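Local coordinates for protein intracellular exo-alpha-(1->5)-L-arabinofuranosidase (Bifidobacterium longum, PDB 2Y2W) that hydrolyses terminal alpha-L-arabinofuranosyl bonds in arabinans and arabinoxylan as a family 51 glycoside hydrolase, contributing to plant cell wall breakdown, at residues D[284-289]-D[342-347]; D[302-307]-D[385-390]. All blocks are in the same frame, centred on the assembly; numbering follows the deposited sequence.

Contact 1: residues D[284-289]-D[342-347]; sequences HAYYFD and GVWYSD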
ATOM      1  N   HIS D 284       1.058 -25.335  -6.454  1.00 35.01           N
ATOM      2  CA  HIS D 284      -0.353 -25.697  -6.521  1.00 35.56           C
ATOM      3  C   HIS D 284      -0.636 -26.512  -7.779  1.00 35.90           C
ATOM      4  O   HIS D 284      -0.305 -26.089  -8.887  1.00 35.98           O
ATOM      5  CB  HIS D 284      -1.229 -24.440  -6.472  1.00 35.55           C
ATOM      6  CG  HIS D 284      -1.177 -23.716  -5.160  1.00 35.58           C
ATOM      7  ND1 HIS D 284      -2.273 -23.083  -4.617  1.00 35.47           N
ATOM      8  CD2 HIS D 284      -0.165 -23.535  -4.278  1.00 35.37           C
ATOM      9  CE1 HIS D 284      -1.936 -22.537  -3.463  1.00 35.66           C
ATOM     10  NE2 HIS D 284      -0.663 -22.799  -3.232  1.00 35.38           N
ATOM     11  N   ALA D 285      -1.239 -27.686  -7.603  1.00 36.35           N
ATOM     12  CA  ALA D 285      -1.485 -28.597  -8.719  1.00 36.88           C
ATOM     13  C   ALA D 285      -2.809 -29.348  -8.597  1.00 37.31           C
ATOM     14  O   ALA D 285      -2.933 -30.283  -7.801  1.00 37.24           O
ATOM     15  CB  ALA D 285      -0.323 -29.577  -8.870  1.00 36.82           C
ATOM     16  N   TYR D 286      -3.791 -28.929  -9.391  1.00 37.95           N
ATOM     17  CA  TYR D 286      -5.090 -29.600  -9.455  1.00 38.64           C
ATOM     18  C   TYR D 286      -5.259 -30.330 -10.789  1.00 39.21           C
ATOM     19  O   TYR D 286      -4.795 -29.851 -11.830  1.00 39.26           O
ATOM     20  CB  TYR D 286      -6.233 -28.597  -9.270  1.00 38.58           C
ATOM     21  CG  TYR D 286      -6.367 -28.016  -7.877  1.00 38.47           C
ATOM     22  CD1 TYR D 286      -6.936 -28.758  -6.840  1.00 38.10           C
ATOM     23  CD2 TYR D 286      -5.950 -26.714  -7.603  1.00 38.48           C
ATOM     24  CE1 TYR D 286      -7.072 -28.221  -5.563  1.00 37.83           C
ATOM     25  CE2 TYR D 286      -6.083 -26.167  -6.329  1.00 38.11           C
ATOM     26  CZ  TYR D 286      -6.645 -26.926  -5.316  1.00 38.04           C
ATOM     27  OH  TYR D 286      -6.779 -26.389  -4.057  1.00 38.07           O
ATOM     28  N   TYR D 287      -5.924 -31.484 -10.751  1.00 39.83           N
ATOM     29  CA  TYR D 287      -6.135 -32.301 -11.947  1.00 40.57           C
ATOM     30  C   TYR D 287      -7.535 -32.905 -11.986  1.00 41.11           C
ATOM     31  O   TYR D 287      -8.103 -33.224 -10.943  1.00 41.12           O
ATOM     32  CB  TYR D 287      -5.095 -33.420 -12.028  1.00 40.53           C
ATOM     33  CG  TYR D 287      -3.668 -32.953 -11.876  1.00 40.75           C
ATOM     34  CD1 TYR D 287      -2.976 -32.401 -12.954  1.00 40.85           C
ATOM     35  CD2 TYR D 287      -3.008 -33.063 -10.654  1.00 41.14           C
ATOM     36  CE1 TYR D 287      -1.663 -31.971 -12.817  1.00 41.19           C
ATOM     37  CE2 TYR D 287      -1.694 -32.635 -10.505  1.00 41.37           C
ATOM     38  CZ  TYR D 287      -1.028 -32.092 -11.592  1.00 41.39           C
ATOM     39  OH  TYR D 287       0.273 -31.670 -11.449  1.00 41.79           O
ATOM     40  N   PHE D 288      -8.081 -33.056 -13.193  1.00 41.81           N
ATOM     41  CA  PHE D 288      -9.391 -33.690 -13.393  1.00 42.57           C
ATOM     42  C   PHE D 288      -9.550 -34.269 -14.799  1.00 43.09           C
ATOM     43  O   PHE D 288      -8.750 -33.982 -15.689  1.00 43.08           O
ATOM     44  CB  PHE D 288     -10.541 -32.726 -13.053  1.00 42.60           C
ATOM     45  CG  PHE D 288     -10.717 -31.589 -14.031  1.00 42.69           C
ATOM     46  CD1 PHE D 288      -9.849 -30.500 -14.028  1.00 42.77           C
ATOM     47  CD2 PHE D 288     -11.774 -31.596 -14.937  1.00 42.88           C
ATOM     48  CE1 PHE D 288     -10.019 -29.447 -14.923  1.00 42.91           C
ATOM     49  CE2 PHE D 288     -11.954 -30.549 -15.835  1.00 43.10           C
ATOM     50  CZ  PHE D 288     -11.074 -29.470 -15.828  1.00 43.04           C
ATOM     51  N   ASP D 289     -10.578 -35.097 -14.977  1.00 43.85           N
ATOM     52  CA  ASP D 289     -10.906 -35.670 -16.280  1.00 44.60           C
ATOM     53  C   ASP D 289     -11.718 -34.663 -17.090  1.00 45.01           C
ATOM     54  O   ASP D 289     -12.890 -34.418 -16.795  1.00 45.12           O
ATOM     55  CB  ASP D 289     -11.680 -36.984 -16.109  1.00 44.72           C
ATOM     56  CG  ASP D 289     -11.924 -37.708 -17.429  1.00 45.00           C
ATOM     57  OD1 ASP D 289     -11.156 -37.500 -18.392  1.00 45.26           O
ATOM     58  OD2 ASP D 289     -12.889 -38.500 -17.495  1.00 45.43           O
ATOM     59  N   GLY D 342      -4.235 -32.167  -5.566  1.00 34.68           N
ATOM     60  CA  GLY D 342      -5.322 -33.141  -5.582  1.00 35.34           C
ATOM     61  C   GLY D 342      -6.196 -33.084  -6.819  1.00 35.77           C
ATOM     62  O   GLY D 342      -5.937 -32.308  -7.741  1.00 35.84           O
ATOM     63  N   VAL D 343      -7.236 -33.915  -6.829  1.00 36.13           N
ATOM     64  CA  VAL D 343      -8.185 -33.966  -7.932  1.00 36.54           C
ATOM     65  C   VAL D 343      -9.335 -32.993  -7.687  1.00 36.89           C
ATOM     66  O   VAL D 343      -9.995 -33.058  -6.650  1.00 36.91           O
ATOM     67  CB  VAL D 343      -8.728 -35.404  -8.153  1.00 36.54           C
ATOM     68  CG1 VAL D 343      -9.863 -35.414  -9.169  1.00 36.47           C
ATOM     69  CG2 VAL D 343      -7.612 -36.337  -8.605  1.00 36.42           C
ATOM     70  N   TRP D 344      -9.556 -32.088  -8.643  1.00 37.40           N
ATOM     71  CA  TRP D 344     -10.672 -31.139  -8.586  1.00 37.96           C
ATOM     72  C   TRP D 344     -11.251 -30.843  -9.969  1.00 38.50           C
ATOM     73  O   TRP D 344     -10.559 -30.325 -10.848  1.00 38.51           O
ATOM     74  CB  TRP D 344     -10.250 -29.841  -7.878  1.00 37.85           C
ATOM     75  CG  TRP D 344     -11.253 -28.703  -7.953  1.00 37.61           C
ATOM     76  CD1 TRP D 344     -12.618 -28.801  -7.960  1.00 37.53           C
ATOM     77  CD2 TRP D 344     -10.956 -27.300  -7.995  1.00 37.23           C
ATOM     78  NE1 TRP D 344     -13.186 -27.553  -8.023  1.00 37.32           N
ATOM     79  CE2 TRP D 344     -12.190 -26.612  -8.041  1.00 37.28           C
ATOM     80  CE3 TRP D 344      -9.768 -26.558  -7.998  1.00 37.30           C
ATOM     81  CZ2 TRP D 344     -12.270 -25.216  -8.096  1.00 37.12           C
ATOM     82  CZ3 TRP D 344      -9.848 -25.167  -8.051  1.00 37.41           C
ATOM     83  CH2 TRP D 344     -11.091 -24.513  -8.100  1.00 37.00           C
ATOM     84  N   TYR D 345     -12.527 -31.181 -10.141  1.00 39.28           N
ATOM     85  CA  TYR D 345     -13.270 -30.875 -11.362  1.00 40.01           C
ATOM     86  C   TYR D 345     -13.674 -29.401 -11.364  1.00 40.45           C
ATOM     87  O   TYR D 345     -14.763 -29.037 -10.911  1.00 40.49           O
ATOM     88  CB  TYR D 345     -14.486 -31.801 -11.500  1.00 40.02           C
ATOM     89  CG  TYR D 345     -14.120 -33.225 -11.857  1.00 40.44           C
ATOM     90  CD1 TYR D 345     -13.858 -34.172 -10.864  1.00 40.88           C
ATOM     91  CD2 TYR D 345     -14.027 -33.626 -13.189  1.00 40.74           C
ATOM     92  CE1 TYR D 345     -13.510 -35.484 -11.192  1.00 41.23           C
ATOM     93  CE2 TYR D 345     -13.680 -34.931 -13.526  1.00 41.22           C
ATOM     94  CZ  TYR D 345     -13.423 -35.854 -12.528  1.00 41.39           C
ATOM     95  OH  TYR D 345     -13.081 -37.144 -12.868  1.00 41.75           O
ATOM     96  N   SER D 346     -12.777 -28.563 -11.880  1.00 41.11           N
ATOM     97  CA  SER D 346     -12.901 -27.108 -11.789  1.00 41.74           C
ATOM     98  C   SER D 346     -13.824 -26.479 -12.834  1.00 42.32           C
ATOM     99  O   SER D 346     -14.089 -25.275 -12.788  1.00 42.36           O
ATOM    100  CB  SER D 346     -11.516 -26.453 -11.832  1.00 41.70           C
ATOM    101  OG  SER D 346     -10.757 -26.924 -12.931  1.00 41.63           O
ATOM    102  N   ASP D 347     -14.319 -27.293 -13.764  1.00 43.06           N
ATOM    103  CA  ASP D 347     -15.259 -26.825 -14.786  1.00 43.85           C
ATOM    104  C   ASP D 347     -16.620 -26.423 -14.210  1.00 44.44           C
ATOM    105  O   ASP D 347     -17.289 -25.536 -14.749  1.00 44.54           O
ATOM    106  CB  ASP D 347     -15.420 -27.858 -15.908  1.00 43.79           C
ATOM    107  CG  ASP D 347     -15.752 -29.251 -15.396  1.00 44.01           C
ATOM    108  OD1 ASP D 347     -15.426 -29.574 -14.235  1.00 44.14           O
ATOM    109  OD2 ASP D 347     -16.332 -30.036 -16.176  1.00 44.20           O
TER

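Contact 2: residues D[302-307]-D[385-390]; sequences DFLASS and AVVEGS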
ATOM      1  N   ASP D 302      -5.091 -39.132 -20.432  1.00 46.84           N
ATOM      2  CA  ASP D 302      -4.310 -37.946 -20.074  1.00 46.60           C
ATOM      3  C   ASP D 302      -4.346 -37.718 -18.561  1.00 46.16           C
ATOM      4  O   ASP D 302      -3.333 -37.376 -17.946  1.00 46.16           O
ATOM      5  CB  ASP D 302      -4.848 -36.698 -20.787  1.00 46.79           C
ATOM      6  CG  ASP D 302      -4.696 -36.762 -22.300  1.00 47.41           C
ATOM      7  OD1 ASP D 302      -4.220 -37.791 -22.828  1.00 48.04           O
ATOM      8  OD2 ASP D 302      -5.066 -35.768 -22.964  1.00 47.90           O
ATOM      9  N   PHE D 303      -5.528 -37.920 -17.981  1.00 45.57           N
ATOM     10  CA  PHE D 303      -5.771 -37.699 -16.562  1.00 45.02           C
ATOM     11  C   PHE D 303      -5.043 -38.708 -15.667  1.00 44.73           C
ATOM     12  O   PHE D 303      -4.553 -38.349 -14.596  1.00 44.64           O
ATOM     13  CB  PHE D 303      -7.279 -37.702 -16.291  1.00 44.90           C
ATOM     14  CG  PHE D 303      -7.642 -37.641 -14.836  1.00 44.71           C
ATOM     15  CD1 PHE D 303      -7.187 -36.602 -14.028  1.00 44.46           C
ATOM     16  CD2 PHE D 303      -8.460 -38.614 -14.277  1.00 44.42           C
ATOM     17  CE1 PHE D 303      -7.526 -36.547 -12.685  1.00 44.27           C
ATOM     18  CE2 PHE D 303      -8.812 -38.563 -12.937  1.00 44.43           C
ATOM     19  CZ  PHE D 303      -8.346 -37.526 -12.139  1.00 44.43           C
ATOM     20  N   LEU D 304      -4.965 -39.958 -16.113  1.00 44.32           N
ATOM     21  CA  LEU D 304      -4.281 -41.002 -15.350  1.00 43.94           C
ATOM     22  C   LEU D 304      -2.767 -40.786 -15.296  1.00 43.75           C
ATOM     23  O   LEU D 304      -2.097 -41.278 -14.385  1.00 43.69           O
ATOM     24  CB  LEU D 304      -4.618 -42.392 -15.898  1.00 43.94           C
ATOM     25  CG  LEU D 304      -6.059 -42.882 -15.702  1.00 43.76           C
ATOM     26  CD1 LEU D 304      -6.404 -43.959 -16.722  1.00 43.76           C
ATOM     27  CD2 LEU D 304      -6.304 -43.379 -14.283  1.00 43.26           C
ATOM     28  N   ALA D 305      -2.241 -40.035 -16.261  1.00 43.45           N
ATOM     29  CA  ALA D 305      -0.819 -39.701 -16.301  1.00 43.18           C
ATOM     30  C   ALA D 305      -0.541 -38.275 -15.810  1.00 43.03           C
ATOM     31  O   ALA D 305       0.420 -37.634 -16.252  1.00 43.04           O
ATOM     32  CB  ALA D 305      -0.269 -39.906 -17.711  1.00 43.24           C
ATOM     33  N   SER D 306      -1.374 -37.792 -14.886  1.00 42.81           N
ATOM     34  CA  SER D 306      -1.261 -36.427 -14.356  1.00 42.60           C
ATOM     35  C   SER D 306      -0.009 -36.196 -13.517  1.00 42.47           C
ATOM     36  O   SER D 306       0.413 -35.053 -13.328  1.00 42.58           O
ATOM     37  CB  SER D 306      -2.504 -36.051 -13.548  1.00 42.62           C
ATOM     38  OG  SER D 306      -3.604 -35.806 -14.406  1.00 42.70           O
ATOM     39  N   SER D 307       0.578 -37.283 -13.019  1.00 42.29           N
ATOM     40  CA  SER D 307       1.828 -37.228 -12.257  1.00 42.13           C
ATOM     41  C   SER D 307       2.985 -36.638 -13.067  1.00 42.02           C
ATOM     42  O   SER D 307       3.902 -36.036 -12.501  1.00 42.16           O
ATOM     43  CB  SER D 307       2.198 -38.618 -11.731  1.00 42.07           C
ATOM     44  OG  SER D 307       1.955 -39.620 -12.702  1.00 42.10           O
ATOM     45  N   ALA D 385      -9.110 -41.682  -7.456  1.00 36.20           N
ATOM     46  CA  ALA D 385      -8.286 -42.207  -6.371  1.00 35.91           C
ATOM     47  C   ALA D 385      -6.938 -42.723  -6.866  1.00 35.71           C
ATOM     48  O   ALA D 385      -5.913 -42.499  -6.219  1.00 35.76           O
ATOM     49  CB  ALA D 385      -9.029 -43.296  -5.628  1.00 35.95           C
ATOM     50  N   VAL D 386      -6.942 -43.404  -8.012  1.00 35.37           N
ATOM     51  CA  VAL D 386      -5.716 -43.969  -8.588  1.00 35.15           C
ATOM     52  C   VAL D 386      -4.748 -42.861  -9.018  1.00 35.00           C
ATOM     53  O   VAL D 386      -3.528 -43.008  -8.893  1.00 35.01           O
ATOM     54  CB  VAL D 386      -6.020 -44.949  -9.768  1.00 35.20           C
ATOM     55  CG1 VAL D 386      -4.734 -45.481 -10.399  1.00 35.00           C
ATOM     56  CG2 VAL D 386      -6.881 -46.112  -9.291  1.00 35.04           C
ATOM     57  N   VAL D 387      -5.299 -41.752  -9.508  1.00 34.81           N
ATOM     58  CA  VAL D 387      -4.498 -40.587  -9.887  1.00 34.66           C
ATOM     59  C   VAL D 387      -3.822 -39.961  -8.662  1.00 34.53           C
ATOM     60  O   VAL D 387      -2.639 -39.620  -8.713  1.00 34.45           O
ATOM     61  CB  VAL D 387      -5.338 -39.534 -10.669  1.00 34.68           C
ATOM     62  CG1 VAL D 387      -4.518 -38.277 -10.966  1.00 34.51           C
ATOM     63  CG2 VAL D 387      -5.852 -40.132 -11.965  1.00 34.56           C
ATOM     64  N   GLU D 388      -4.568 -39.833  -7.565  1.00 34.42           N
ATOM     65  CA  GLU D 388      -4.017 -39.298  -6.314  1.00 34.40           C
ATOM     66  C   GLU D 388      -2.952 -40.213  -5.713  1.00 34.27           C
ATOM     67  O   GLU D 388      -1.966 -39.733  -5.146  1.00 34.33           O
ATOM     68  CB  GLU D 388      -5.122 -39.005  -5.297  1.00 34.36           C
ATOM     69  CG  GLU D 388      -5.886 -37.719  -5.586  1.00 34.72           C
ATOM     70  CD  GLU D 388      -6.748 -37.247  -4.425  1.00 35.76           C
ATOM     71  OE1 GLU D 388      -6.472 -37.622  -3.261  1.00 36.42           O
ATOM     72  OE2 GLU D 388      -7.708 -36.489  -4.681  1.00 35.85           O
ATOM     73  N   GLY D 389      -3.152 -41.524  -5.849  1.00 34.08           N
ATOM     74  CA  GLY D 389      -2.160 -42.518  -5.446  1.00 33.79           C
ATOM     75  C   GLY D 389      -0.834 -42.335  -6.161  1.00 33.74           C
ATOM     76  O   GLY D 389       0.230 -42.446  -5.546  1.00 33.78           O
ATOM     77  N   SER D 390      -0.898 -42.041  -7.459  1.00 33.63           N
ATOM     78  CA  SER D 390       0.302 -41.810  -8.268  1.00 33.53           C
ATOM     79  C   SER D 390       0.945 -40.454  -7.982  1.00 33.42           C
ATOM     80  O   SER D 390       2.168 -40.316  -8.080  1.00 33.48           O
ATOM     81  CB  SER D 390       0.002 -41.957  -9.766  1.00 33.55           C
ATOM     82  OG  SER D 390      -0.749 -40.861 -10.260  1.00 33.50           O
TER

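Contact 1: residues D[284-289]-D[342-347]
Y286 and Y287 pair in parallel register with G342 and V343, and three backbone bonds zip the two chains together: G342 N to A285 O, Y287 N to G342 O and W344 N to Y287 O. The last, at 2.9 Å from W344 N to Y287 O, has its donor above the carbonyl plane, where the chain past V343 leaves the sheet. G342 has phi 135°, at which any side chain would jam against the preceding carbonyl. Y286 and W344 form a T-shaped pair: indole CE3 stands over the centre of the phenol ring, with the planes at 78°. W344 CB adds a contact of 3.6 Å with Y286 CD1. This is the C-terminal rim of a (beta/alpha)8 barrel, where strands 280-287 and 335-341 run side by side and present active-site residues. By similarity, Y286 binds arabinofuranose and W344 matters for substrate recognition; Y286 OH is hydrogen-bonded to E340, the probable nucleophile. Farther along, F288 turns into the 342-347 loop. With CG held between its backbone N and carbonyl carbon (chi1 70°), S346 N stands over the centre of one face of its ring, and F288 CE1 comes 3.3 Å from S346 OG. F288 CB lies over the Y345 ring face, 3.8 Å from the centroid, a CH-pi contact. Cutting the F288 ring back to an alanine is likely to leave a gap under S346 and beside the Y345 ring, although the CB contact would remain. D289 CB packs 3.5 Å from Y345 OH, which hydrogen-bonds to D384.

Contact 2: residues D[302-307]-D[385-390]
V387 pushes its two methyl groups against F303, L304 and S306 and carries most of the contact. V387 CG2 sits over one face of the F303 ring, offset toward the rim, 3.7 Å from the centroid in a CH-pi contact, with F303 CE2 the nearest ring carbon at 3.5 Å. The same methyl, V387 CG2, lies 3.4 Å from the carbonyl oxygen F303 O, and it meets L304 CD2 at 4.0 Å. V387 CG1, anti to the backbone N (chi1 176°), also packs by F303 O and more loosely on S306 CB. Farther along, S390 OG faces S307 OG at 3.8 Å, too far for a bond. Bonds within each segment hold two of the serine hydroxyls. F303 O receives both S306 N and S306 OG from the same face of its plane, S306 OG at 2.7 Å from F303 O, which ties S306 back to F303. S390 OG bonds to V387 O of its own helix at 2.7 Å. Beyond these, F303 also touches Y287 of a barrel strand, while V386 and S390 touch V484 of strand 478-485, placing the contact between the barrel and the beta domain. The interface is mainly apolar: with S306 OG and S390 OG spent on carbonyls of their own segments, its fit probably rests largely on methyls against a ring face.

Contact 1 lies at the catalytic mouth of the barrel and is partly buried; contact 2 is wholly buried, where barrel helices approach the beta domain. The first is held by parallel backbone bonds that run on from the strands into the loop, and is crowded with aromatic rings, several with polar ends engaged by acidic residues. The second joins the last part of helix 297-304 and the residues after it to the body of helix 382-397, mainly through carbon. They share no segment, yet they touch: F303 packs on the backbone of Y287 and F288, and V343 N gives a weak hydrogen bond to E388 OE2. Contact 2 thus packs against chain neighbours of Y286 and W344.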